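Local coordinates for protein hemolysin (Streptococcus suis, PDB 3HVN) that probably lyses host cells by binding cholesterol-containing membranes, inserting into them and assembling there into an oligomeric pore, at residues T85-D90 and Q375-S380; G140-V145 and N159-K164. The protein carries 1 engineered substitution. All coordinates share one frame; numbering follows the deposited sequence.

How the interactions relate
Interaction 1 joins strand 73-88 to the start of strand 376-401, two long strands of the mixed sheet that runs along the rod toward the C-terminal beta sandwich. Interaction 2 packs helix 151-166 against strand 142-146, at one margin of a separate antiparallel sheet and nearer the end of the rod remote from that sandwich. Between interactions 1 and 2 the centres lie about 32 Å apart and the nearest atoms about 17 Å. Interaction 2 is nested inside the chain loop that interaction 1 closes: the chain leaves the stalk sheet, builds the second sheet and returns, so the stalk pairing closes a loop holding the region that, as in related cytolysins, probably rearranges on pore formation.

Interaction 1: residues T85-D90 and Q375-S380; sequences TNNSAD and QILSNS
L377 and N87 face each other as a non-hydrogen-bonded pair of two strands that run antiparallel at 176°, and their side chains share one face of the sheet with T85 and N379. On L377, CB lies 4.0 Å from N87 CG. With CG anti to the backbone N (chi1 176°), the side chain carries CD1 over N87, where it meets N87 CB at 3.5 Å, and on to T85 CG2 at 4.0 Å. Beside this leucine, the side chain of Q375 crosses that of N87 at about a right angle, Q375 CB lying 3.4 Å from N87 OD1; the two amide planes stand 81° apart. Farther along, Q375 CG rests on A89 CB at 3.7 Å.

The backbones are joined at N86-S378 and S88-I376, each a hydrogen-bonded pair. N86 N donates to S378 O and S88 N to I376 O, both at 2.8 Å. The return bonds, from S378 N and I376 N, are weak. At the end of the strand, S88 OG accepts from D90 N in an ST turn.

On the reverse face, which mixes I376 with polar side chains, S378 and N86 make weak hydrogen bonds to T195 of helix 190-196, and S380 OG is hydrogen-bonded to S191 OG of the same helix. The pairing of the strands thus rests on backbone amides and a thin apolar patch, while the links to the helix are few and polar, consistent with a helix that, as in related cytolysins, probably leaves this sheet during pore formation.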
loop_
_atom_site.group_PDB
_atom_site.type_symbol
_atom_site.label_atom_id
_atom_site.label_comp_id
_atom_site.label_asym_id
_atom_site.label_seq_id
_atom_site.Cartn_x
_atom_site.Cartn_y
_atom_site.Cartn_z
ATOM N N THR A 85 -6.957 -0.864 -11.199
ATOM C CA THR A 85 -7.259 -1.983 -12.080
ATOM C C THR A 85 -6.348 -3.162 -11.764
ATOM O O THR A 85 -5.160 -2.982 -11.501
ATOM C CB THR A 85 -7.067 -1.591 -13.558
ATOM O OG1 THR A 85 -8.019 -0.581 -13.915
ATOM C CG2 THR A 85 -7.247 -2.799 -14.464
ATOM N N ASN A 86 -6.907 -4.368 -11.788
ATOM C CA ASN A 86 -6.115 -5.567 -11.543
ATOM C C ASN A 86 -6.534 -6.742 -12.420
ATOM O O ASN A 86 -7.644 -7.260 -12.298
ATOM C CB ASN A 86 -6.168 -5.962 -10.066
ATOM C CG ASN A 86 -5.060 -6.924 -9.682
ATOM O OD1 ASN A 86 -3.984 -6.920 -10.281
ATOM N ND2 ASN A 86 -5.315 -7.751 -8.676
ATOM N N ASN A 87 -5.633 -7.156 -13.303
ATOM C CA ASN A 87 -5.878 -8.285 -14.189
ATOM C C ASN A 87 -4.834 -9.366 -13.949
ATOM O O ASN A 87 -3.677 -9.214 -14.340
ATOM C CB ASN A 87 -5.835 -7.823 -15.646
ATOM C CG ASN A 87 -6.517 -8.793 -16.588
ATOM O OD1 ASN A 87 -6.716 -9.963 -16.261
ATOM N ND2 ASN A 87 -6.881 -8.308 -17.769
ATOM N N SER A 88 -5.236 -10.456 -13.301
ATOM C CA SER A 88 -4.273 -11.488 -12.926
ATOM C C SER A 88 -4.885 -12.879 -12.779
ATOM O O SER A 88 -6.045 -13.023 -12.396
ATOM C CB SER A 88 -3.560 -11.098 -11.629
ATOM O OG SER A 88 -2.691 -12.131 -11.197
ATOM N N ALA A 89 -4.085 -13.897 -13.080
ATOM C CA ALA A 89 -4.515 -15.285 -12.947
ATOM C C ALA A 89 -3.888 -15.932 -11.717
ATOM O O ALA A 89 -3.982 -17.145 -11.524
ATOM C CB ALA A 89 -4.163 -16.072 -14.200
ATOM N N ASP A 90 -3.242 -15.116 -10.891
ATOM C CA ASP A 90 -2.639 -15.593 -9.653
ATOM C C ASP A 90 -3.522 -15.227 -8.465
ATOM O O ASP A 90 -3.485 -14.097 -7.977
ATOM C CB ASP A 90 -1.242 -14.999 -9.472
ATOM C CG ASP A 90 -0.527 -15.548 -8.251
ATOM O OD1 ASP A 90 -0.799 -16.706 -7.873
ATOM O OD2 ASP A 90 0.309 -14.822 -7.672
ATOM N N GLN A 375 -7.278 -15.384 -16.247
ATOM C CA GLN A 375 -6.939 -14.089 -15.669
ATOM C C GLN A 375 -8.173 -13.322 -15.210
ATOM O O GLN A 375 -8.911 -12.768 -16.024
ATOM C CB GLN A 375 -6.149 -13.244 -16.670
ATOM C CG GLN A 375 -4.767 -13.784 -16.987
ATOM C CD GLN A 375 -3.971 -12.852 -17.879
ATOM O OE1 GLN A 375 -4.475 -11.821 -18.325
ATOM N NE2 GLN A 375 -2.721 -13.212 -18.145
ATOM N N ILE A 376 -8.390 -13.295 -13.900
ATOM C CA ILE A 376 -9.462 -12.497 -13.325
ATOM C C ILE A 376 -9.140 -11.014 -13.469
ATOM O O ILE A 376 -8.033 -10.571 -13.144
ATOM C CB ILE A 376 -9.690 -12.825 -11.834
ATOM C CG1 ILE A 376 -10.424 -14.160 -11.680
ATOM C CG2 ILE A 376 -10.482 -11.718 -11.160
ATOM C CD1 ILE A 376 -9.572 -15.374 -11.984
ATOM N N LEU A 377 -10.106 -10.254 -13.976
ATOM C CA LEU A 377 -9.965 -8.811 -14.099
ATOM C C LEU A 377 -10.859 -8.126 -13.074
ATOM O O LEU A 377 -11.929 -8.632 -12.740
ATOM C CB LEU A 377 -10.332 -8.352 -15.511
ATOM C CG LEU A 377 -10.316 -6.842 -15.768
ATOM C CD1 LEU A 377 -8.960 -6.246 -15.424
ATOM C CD2 LEU A 377 -10.688 -6.538 -17.211
ATOM N N SER A 378 -10.417 -6.978 -12.572
ATOM C CA SER A 378 -11.184 -6.246 -11.572
ATOM C C SER A 378 -10.855 -4.758 -11.590
ATOM O O SER A 378 -9.692 -4.365 -11.478
ATOM C CB SER A 378 -10.936 -6.824 -10.178
ATOM O OG SER A 378 -11.758 -6.195 -9.211
ATOM N N ASN A 379 -11.889 -3.934 -11.737
ATOM C CA ASN A 379 -11.723 -2.485 -11.722
ATOM C C ASN A 379 -12.393 -1.860 -10.508
ATOM O O ASN A 379 -13.395 -2.375 -10.011
ATOM C CB ASN A 379 -12.283 -1.865 -13.004
ATOM C CG ASN A 379 -11.358 -2.041 -14.189
ATOM O OD1 ASN A 379 -10.162 -2.274 -14.025
ATOM N ND2 ASN A 379 -11.907 -1.924 -15.392
ATOM N N SER A 380 -11.843 -0.748 -10.030
ATOM C CA SER A 380 -12.433 -0.061 -8.885
ATOM C C SER A 380 -11.958 1.381 -8.746
ATOM O O SER A 380 -10.784 1.637 -8.490
ATOM C CB SER A 380 -12.145 -0.829 -7.593
ATOM O OG SER A 380 -12.732 -0.183 -6.478
#

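Interaction 2: residues G140-V145 and N159-K164; sequences GDSHTV and NNLLSK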
loop_
_atom_site.group_PDB
_atom_site.type_symbol
_atom_site.label_atom_id
_atom_site.label_comp_id
_atom_site.label_asym_id
_atom_site.label_seq_id
_atom_site.Cartn_x
_atom_site.Cartn_y
_atom_site.Cartn_z
ATOM N N GLY A 140 16.054 -28.812 -9.091
ATOM C CA GLY A 140 15.321 -29.813 -8.340
ATOM C C GLY A 140 14.155 -30.334 -9.154
ATOM O O GLY A 140 14.255 -31.370 -9.810
ATOM N N ASP A 141 13.045 -29.602 -9.109
ATOM C CA ASP A 141 11.877 -29.904 -9.928
ATOM C C ASP A 141 11.547 -31.395 -9.944
ATOM O O ASP A 141 11.468 -32.009 -11.008
ATOM C CB ASP A 141 12.096 -29.396 -11.356
ATOM C CG ASP A 141 10.818 -29.376 -12.173
ATOM O OD1 ASP A 141 9.723 -29.369 -11.573
ATOM O OD2 ASP A 141 10.911 -29.363 -13.418
ATOM N N SER A 142 11.356 -31.973 -8.763
ATOM C CA SER A 142 11.020 -33.388 -8.653
ATOM C C SER A 142 9.681 -33.682 -9.322
ATOM O O SER A 142 8.709 -32.953 -9.126
ATOM C CB SER A 142 10.982 -33.818 -7.185
ATOM O OG SER A 142 10.717 -35.206 -7.067
ATOM N N HIS A 143 9.635 -34.751 -10.110
ATOM C CA HIS A 143 8.424 -35.108 -10.841
ATOM C C HIS A 143 7.793 -36.386 -10.297
ATOM O O HIS A 143 8.493 -37.281 -9.821
ATOM C CB HIS A 143 8.731 -35.281 -12.330
ATOM C CG HIS A 143 9.529 -34.159 -12.918
ATOM N ND1 HIS A 143 8.955 -32.980 -13.345
ATOM C CD2 HIS A 143 10.856 -34.038 -13.154
ATOM C CE1 HIS A 143 9.895 -32.181 -13.817
ATOM N NE2 HIS A 143 11.058 -32.799 -13.713
ATOM N N THR A 144 6.468 -36.465 -10.373
ATOM C CA THR A 144 5.743 -37.658 -9.943
ATOM C C THR A 144 4.446 -37.847 -10.725
ATOM O O THR A 144 3.783 -36.878 -11.096
ATOM C CB THR A 144 5.424 -37.625 -8.436
ATOM O OG1 THR A 144 5.178 -36.274 -8.027
ATOM C CG2 THR A 144 6.585 -38.188 -7.632
ATOM N N VAL A 145 4.095 -39.106 -10.969
ATOM C CA VAL A 145 2.871 -39.438 -11.687
ATOM C C VAL A 145 1.701 -39.553 -10.716
ATOM O O VAL A 145 1.868 -39.991 -9.578
ATOM C CB VAL A 145 3.018 -40.758 -12.465
ATOM C CG1 VAL A 145 1.799 -40.996 -13.344
ATOM C CG2 VAL A 145 4.287 -40.739 -13.303
ATOM N N ASN A 159 3.270 -35.696 -0.791
ATOM C CA ASN A 159 3.848 -36.328 0.389
ATOM C C ASN A 159 5.146 -37.061 0.076
ATOM O O ASN A 159 6.151 -36.870 0.760
ATOM C CB ASN A 159 2.848 -37.281 1.046
ATOM C CG ASN A 159 1.838 -36.559 1.916
ATOM O OD1 ASN A 159 1.820 -35.329 1.977
ATOM N ND2 ASN A 159 0.988 -37.321 2.595
ATOM N N ASN A 160 5.126 -37.902 -0.953
ATOM C CA ASN A 160 6.335 -38.615 -1.352
ATOM C C ASN A 160 7.396 -37.649 -1.870
ATOM O O ASN A 160 8.595 -37.874 -1.697
ATOM C CB ASN A 160 6.031 -39.719 -2.372
ATOM C CG ASN A 160 5.541 -39.179 -3.703
ATOM O OD1 ASN A 160 6.175 -38.317 -4.311
ATOM N ND2 ASN A 160 4.415 -39.702 -4.172
ATOM N N LEU A 161 6.945 -36.564 -2.494
ATOM C CA LEU A 161 7.857 -35.518 -2.939
ATOM C C LEU A 161 8.543 -34.868 -1.741
ATOM O O LEU A 161 9.747 -35.037 -1.530
ATOM C CB LEU A 161 7.109 -34.461 -3.754
ATOM C CG LEU A 161 6.576 -34.906 -5.116
ATOM C CD1 LEU A 161 5.757 -33.800 -5.761
ATOM C CD2 LEU A 161 7.721 -35.328 -6.022
ATOM N N LEU A 162 7.764 -34.131 -0.955
ATOM C CA LEU A 162 8.279 -33.452 0.229
ATOM C C LEU A 162 9.067 -34.398 1.128
ATOM O O LEU A 162 10.048 -33.998 1.752
ATOM C CB LEU A 162 7.135 -32.813 1.020
ATOM C CG LEU A 162 6.409 -31.643 0.353
ATOM C CD1 LEU A 162 5.212 -31.211 1.186
ATOM C CD2 LEU A 162 7.361 -30.478 0.131
ATOM N N SER A 163 8.632 -35.652 1.191
ATOM C CA SER A 163 9.318 -36.655 1.997
ATOM C C SER A 163 10.661 -37.007 1.372
ATOM O O SER A 163 11.668 -37.123 2.069
ATOM C CB SER A 163 8.458 -37.912 2.149
ATOM O OG SER A 163 8.371 -38.623 0.927
ATOM N N LYS A 164 10.671 -37.175 0.053
ATOM C CA LYS A 164 11.911 -37.447 -0.664
ATOM C C LYS A 164 12.858 -36.256 -0.556
ATOM O O LYS A 164 14.076 -36.409 -0.654
ATOM C CB LYS A 164 11.632 -37.770 -2.133
ATOM C CG LYS A 164 12.877 -38.136 -2.927
ATOM C CD LYS A 164 12.544 -38.454 -4.376
ATOM C CE LYS A 164 13.795 -38.821 -5.156
ATOM N NZ LYS A 164 13.494 -39.134 -6.581
#
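Strand 142-145 and helix 159-164 run roughly antiparallel, at 151°, with their axes 9.2 Å apart at closest. By the alternation of the strand, S142 and T144 turn their CB toward the helix and H143 between them turns away. L161 reaches between the side chains of S142 and T144. Its CG stands anti to the carbonyl carbon (chi1 -68°), which extends the isobutyl group toward the strand and brings both methyls to it. CD2 of L161 meets S142 OG at 3.2 Å and, together with CD1, touches T144 OG1, each at 3.4 Å.

This is one helix laid on a face of a beta hairpin: strand 142-146 pairs antiparallel with strand 128-133, the chain turns through helix 151-166, and the helix folds back across the hairpin in the part that corresponds to domain 1 of related cytolysins. L161 also touches L132 of the partner strand and so spans both strands, while L162 rests on L132 and on the loop residues L355 and L357. Both S142 and T144 pair through their backbones with that strand, at L132 and L130, and T144 OG1 has a weak hydrogen bond to L130 O, which gives this hydroxyl a polar partner although leucine methyls lie against it.

At the side of the leucine, N160 and T144 point toward each other from their two elements, N160 OD1 lying 3.3 Å from T144 CG2, the polar oxygen meeting a methyl.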